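Local coordinates for protein NAD-dependent epimerase/dehydratase (Methylobacillus flagellatus KT, PDB 3GPI) that is of uncharacterised function but, as a Rossmann-fold member of the NAD-dependent epimerase/dehydratase family, probably binds a dinucleotide and acts as an oxidoreductase or related enzyme, at residues Asp13-His27 with Arg187-Gln199. Numbering follows the deposited sequence.
Sequences DLGLELARRLTAQGH and RDDGAAFIAYLIQ
With CG anti to the backbone N (chi1 176°) and a bend at chi2, Glu-17 packs its CG 3.6 Å from CB of Ala-191 and brings its carboxylate beside Asp-188 and over one face of the Arg-187 guanidinium. Those two planes are almost parallel, 7° apart; OE1 of Glu-17 lies 3.8 Å from NH2 of Arg-187, a long salt bridge of charges only, since the oxygen lies well out of the guanidinium plane and no N-H points at it. Arg-187, bent at chi3, instead spends NE and NH2 side-on on OD1 of Asp-188. That oxygen stands only 3.6 Å from OE2 of Glu-17, a like-charge approach probably eased by the surrounding arginines: Arg-20 grips both Glu-17 oxygens, and Arg-21 NE reaches OE2 at 2.7 Å. The Arg-21 guanidinium spreads one face over the Ala-192 methyl. Ala-191 is a knob among Leu-14, Glu-17, Leu-18 and Arg-21; with small residues here the helix axes come within 8.5 Å of each other, crossing at -48°. Beyond it, Leu-18 CD2 meets Ile-194 CG2 at 3.8 Å and Leu-22 spans Ala-195 and Ile-198. A water links Gln-25 OE1 to Ala-195 O. Helix 13-24, following what is probably the glycine-rich turn of a Rossmann fold, and helix 187-201 lie side by side on the central sheet, Leu-18 and Leu-22 resting on strand 6-9, Ile-194 on strand 149-158 and Ile-198 on strand 103-109.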
# COMPACT_ATOMS: atom_id res chain seq x y z
N ASP A 13 -6.71 -6.55 2.35
CA ASP A 13 -6.40 -6.34 3.76
C ASP A 13 -6.16 -4.86 4.09
O ASP A 13 -6.54 -4.38 5.17
CB ASP A 13 -5.25 -7.22 4.24
CG ASP A 13 -3.91 -6.97 3.51
OD1 ASP A 13 -3.84 -6.26 2.47
OD2 ASP A 13 -2.90 -7.51 4.03
N LEU A 14 -5.54 -4.13 3.18
CA LEU A 14 -5.27 -2.73 3.42
C LEU A 14 -6.58 -1.96 3.48
O LEU A 14 -6.80 -1.18 4.42
CB LEU A 14 -4.38 -2.18 2.30
CG LEU A 14 -4.20 -0.68 2.32
CD1 LEU A 14 -3.47 -0.19 3.54
CD2 LEU A 14 -3.49 -0.19 1.07
N GLY A 15 -7.47 -2.21 2.51
CA GLY A 15 -8.76 -1.50 2.49
C GLY A 15 -9.60 -1.82 3.71
O GLY A 15 -10.29 -0.95 4.23
N LEU A 16 -9.54 -3.06 4.20
CA LEU A 16 -10.29 -3.44 5.38
C LEU A 16 -9.77 -2.79 6.63
O LEU A 16 -10.55 -2.32 7.47
CB LEU A 16 -10.38 -4.95 5.55
CG LEU A 16 -11.26 -5.61 4.49
CD1 LEU A 16 -11.03 -7.12 4.39
CD2 LEU A 16 -12.71 -5.31 4.91
N GLU A 17 -8.46 -2.70 6.76
CA GLU A 17 -7.89 -2.05 7.92
C GLU A 17 -8.15 -0.56 7.90
O GLU A 17 -8.45 0.03 8.94
CB GLU A 17 -6.38 -2.36 8.03
CG GLU A 17 -5.64 -1.64 9.16
CD GLU A 17 -6.08 -2.01 10.57
OE1 GLU A 17 -6.82 -3.02 10.74
OE2 GLU A 17 -5.70 -1.28 11.50
N LEU A 18 -8.10 0.03 6.71
CA LEU A 18 -8.44 1.44 6.55
C LEU A 18 -9.89 1.67 6.95
O LEU A 18 -10.21 2.61 7.67
CB LEU A 18 -8.19 1.85 5.11
CG LEU A 18 -8.59 3.30 4.82
CD1 LEU A 18 -7.88 4.30 5.73
CD2 LEU A 18 -8.29 3.61 3.35
N ALA A 19 -10.78 0.80 6.45
CA ALA A 19 -12.19 0.97 6.79
C ALA A 19 -12.40 0.93 8.29
O ALA A 19 -13.17 1.72 8.84
CB ALA A 19 -13.05 -0.09 6.09
N ARG A 20 -11.72 0.01 8.96
CA ARG A 20 -11.89 -0.15 10.40
C ARG A 20 -11.51 1.13 11.13
O ARG A 20 -12.22 1.61 12.01
CB ARG A 20 -11.05 -1.35 10.88
CG ARG A 20 -11.22 -1.70 12.36
CD ARG A 20 -10.18 -2.75 12.85
NE ARG A 20 -8.81 -2.19 12.89
CZ ARG A 20 -8.33 -1.45 13.89
NH1 ARG A 20 -9.09 -1.16 14.94
NH2 ARG A 20 -7.08 -0.99 13.84
N ARG A 21 -10.38 1.72 10.73
CA ARG A 21 -9.90 2.94 11.36
C ARG A 21 -10.82 4.12 11.09
O ARG A 21 -11.18 4.86 12.02
CB ARG A 21 -8.46 3.22 10.90
CG ARG A 21 -7.46 2.21 11.48
CD ARG A 21 -6.04 2.32 10.87
NE ARG A 21 -5.18 1.33 11.53
CZ ARG A 21 -4.50 1.53 12.66
NH1 ARG A 21 -4.42 2.74 13.22
NH2 ARG A 21 -3.83 0.52 13.16
N LEU A 22 -11.25 4.28 9.84
CA LEU A 22 -12.10 5.41 9.48
C LEU A 22 -13.46 5.30 10.14
O LEU A 22 -14.01 6.32 10.55
CB LEU A 22 -12.27 5.48 7.96
CG LEU A 22 -11.02 5.88 7.21
CD1 LEU A 22 -11.31 5.72 5.74
CD2 LEU A 22 -10.58 7.32 7.55
N THR A 23 -14.01 4.09 10.24
CA THR A 23 -15.29 3.91 10.93
C THR A 23 -15.15 4.25 12.40
O THR A 23 -16.05 4.93 12.96
CB THR A 23 -15.80 2.48 10.70
OG1 THR A 23 -16.08 2.29 9.31
CG2 THR A 23 -17.06 2.21 11.53
N ALA A 24 -14.04 3.84 13.02
CA ALA A 24 -13.82 4.17 14.43
C ALA A 24 -13.73 5.67 14.66
O ALA A 24 -14.09 6.16 15.75
CB ALA A 24 -12.59 3.47 14.96
N GLN A 25 -13.25 6.41 13.67
CA GLN A 25 -13.15 7.85 13.77
C GLN A 25 -14.46 8.57 13.44
O GLN A 25 -14.54 9.80 13.58
CB GLN A 25 -12.08 8.34 12.84
CG GLN A 25 -10.70 7.90 13.22
CD GLN A 25 -9.70 8.39 12.23
OE1 GLN A 25 -9.82 8.14 11.04
NE2 GLN A 25 -8.72 9.12 12.72
N GLY A 26 -15.47 7.80 13.04
CA GLY A 26 -16.81 8.37 12.87
C GLY A 26 -17.26 8.60 11.45
O GLY A 26 -18.35 9.12 11.22
N HIS A 27 -16.41 8.25 10.49
CA HIS A 27 -16.81 8.37 9.09
C HIS A 27 -17.82 7.31 8.64
O HIS A 27 -17.87 6.21 9.18
CB HIS A 27 -15.57 8.22 8.17
CG HIS A 27 -14.54 9.29 8.36
ND1 HIS A 27 -14.52 10.45 7.60
CD2 HIS A 27 -13.47 9.37 9.18
CE1 HIS A 27 -13.49 11.19 7.96
NE2 HIS A 27 -12.86 10.57 8.94
N ARG A 187 1.07 -3.03 6.93
CA ARG A 187 -0.34 -2.79 6.60
C ARG A 187 -0.99 -1.72 7.48
O ARG A 187 -1.72 -0.85 6.99
CB ARG A 187 -1.13 -4.09 6.73
CG ARG A 187 -2.64 -3.97 6.43
CD ARG A 187 -3.39 -5.12 7.14
NE ARG A 187 -3.45 -4.95 8.59
CZ ARG A 187 -4.00 -5.81 9.43
NH1 ARG A 187 -4.54 -6.93 8.98
NH2 ARG A 187 -3.97 -5.56 10.73
N ASP A 188 -0.75 -1.77 8.79
CA ASP A 188 -1.44 -0.84 9.67
C ASP A 188 -0.92 0.58 9.53
O ASP A 188 -1.66 1.53 9.72
CB ASP A 188 -1.31 -1.25 11.12
CG ASP A 188 -2.05 -2.54 11.46
OD1 ASP A 188 -2.77 -3.12 10.64
OD2 ASP A 188 -1.94 -2.94 12.64
N ASP A 189 0.37 0.75 9.23
CA ASP A 189 0.85 2.09 8.92
C ASP A 189 0.34 2.61 7.59
O ASP A 189 0.06 3.80 7.45
CB ASP A 189 2.40 2.12 8.92
CG ASP A 189 2.96 2.32 10.30
OD1 ASP A 189 2.47 3.26 10.98
OD2 ASP A 189 3.92 1.61 10.69
N GLY A 190 0.25 1.75 6.57
CA GLY A 190 -0.31 2.21 5.30
C GLY A 190 -1.75 2.69 5.52
O GLY A 190 -2.13 3.76 5.02
N ALA A 191 -2.55 1.92 6.26
CA ALA A 191 -3.92 2.31 6.50
C ALA A 191 -3.99 3.56 7.36
O ALA A 191 -4.79 4.46 7.06
CB ALA A 191 -4.66 1.16 7.21
N ALA A 192 -3.22 3.59 8.44
CA ALA A 192 -3.28 4.73 9.36
C ALA A 192 -2.75 5.99 8.69
O ALA A 192 -3.22 7.08 8.98
CB ALA A 192 -2.51 4.44 10.63
N PHE A 193 -1.79 5.88 7.78
CA PHE A 193 -1.31 7.09 7.10
C PHE A 193 -2.40 7.62 6.18
O PHE A 193 -2.65 8.85 6.12
CB PHE A 193 -0.04 6.77 6.29
CG PHE A 193 0.49 7.96 5.52
CD1 PHE A 193 0.84 9.12 6.17
CD2 PHE A 193 0.68 7.89 4.15
CE1 PHE A 193 1.34 10.21 5.49
CE2 PHE A 193 1.18 8.98 3.43
CZ PHE A 193 1.50 10.13 4.11
N ILE A 194 -3.10 6.76 5.47
CA ILE A 194 -4.23 7.25 4.65
C ILE A 194 -5.32 7.88 5.52
O ILE A 194 -5.82 8.96 5.21
CB ILE A 194 -4.85 6.15 3.81
CG1 ILE A 194 -3.79 5.59 2.85
CG2 ILE A 194 -6.07 6.67 3.07
CD1 ILE A 194 -4.23 4.33 2.14
N ALA A 195 -5.63 7.26 6.66
CA ALA A 195 -6.61 7.87 7.58
C ALA A 195 -6.12 9.19 8.09
O ALA A 195 -6.92 10.14 8.22
CB ALA A 195 -6.93 6.95 8.75
N TYR A 196 -4.82 9.30 8.35
CA TYR A 196 -4.25 10.57 8.81
C TYR A 196 -4.40 11.63 7.72
O TYR A 196 -4.81 12.79 8.01
CB TYR A 196 -2.79 10.38 9.20
CG TYR A 196 -2.03 11.62 9.55
CD1 TYR A 196 -2.20 12.21 10.81
CD2 TYR A 196 -1.10 12.17 8.66
CE1 TYR A 196 -1.48 13.31 11.15
CE2 TYR A 196 -0.38 13.33 9.01
CZ TYR A 196 -0.58 13.86 10.26
OH TYR A 196 0.13 15.00 10.62
N LEU A 197 -4.14 11.27 6.48
CA LEU A 197 -4.25 12.27 5.40
C LEU A 197 -5.71 12.68 5.24
O LEU A 197 -6.00 13.81 4.90
CB LEU A 197 -3.71 11.73 4.08
CG LEU A 197 -2.21 11.47 4.06
CD1 LEU A 197 -1.84 10.92 2.70
CD2 LEU A 197 -1.41 12.75 4.39
N ILE A 198 -6.63 11.76 5.48
CA ILE A 198 -8.05 12.08 5.39
C ILE A 198 -8.43 13.04 6.49
O ILE A 198 -9.21 13.98 6.22
CB ILE A 198 -8.89 10.76 5.39
CG1 ILE A 198 -8.79 10.09 4.01
CG2 ILE A 198 -10.39 11.02 5.75
CD1 ILE A 198 -9.31 8.67 3.99
N GLN A 199 -7.91 12.85 7.70
CA GLN A 199 -8.15 13.77 8.82
C GLN A 199 -7.56 15.15 8.55
O GLN A 199 -8.15 16.17 8.95
CB GLN A 199 -7.63 13.18 10.12
CG GLN A 199 -7.91 14.06 11.34
CD GLN A 199 -7.33 13.48 12.60
OE1 GLN A 199 -6.11 13.50 12.80
NE2 GLN A 199 -8.19 12.97 13.47
O HOH W 1 -3.82 -8.66 6.52
O HOH W 2 -9.44 10.10 9.36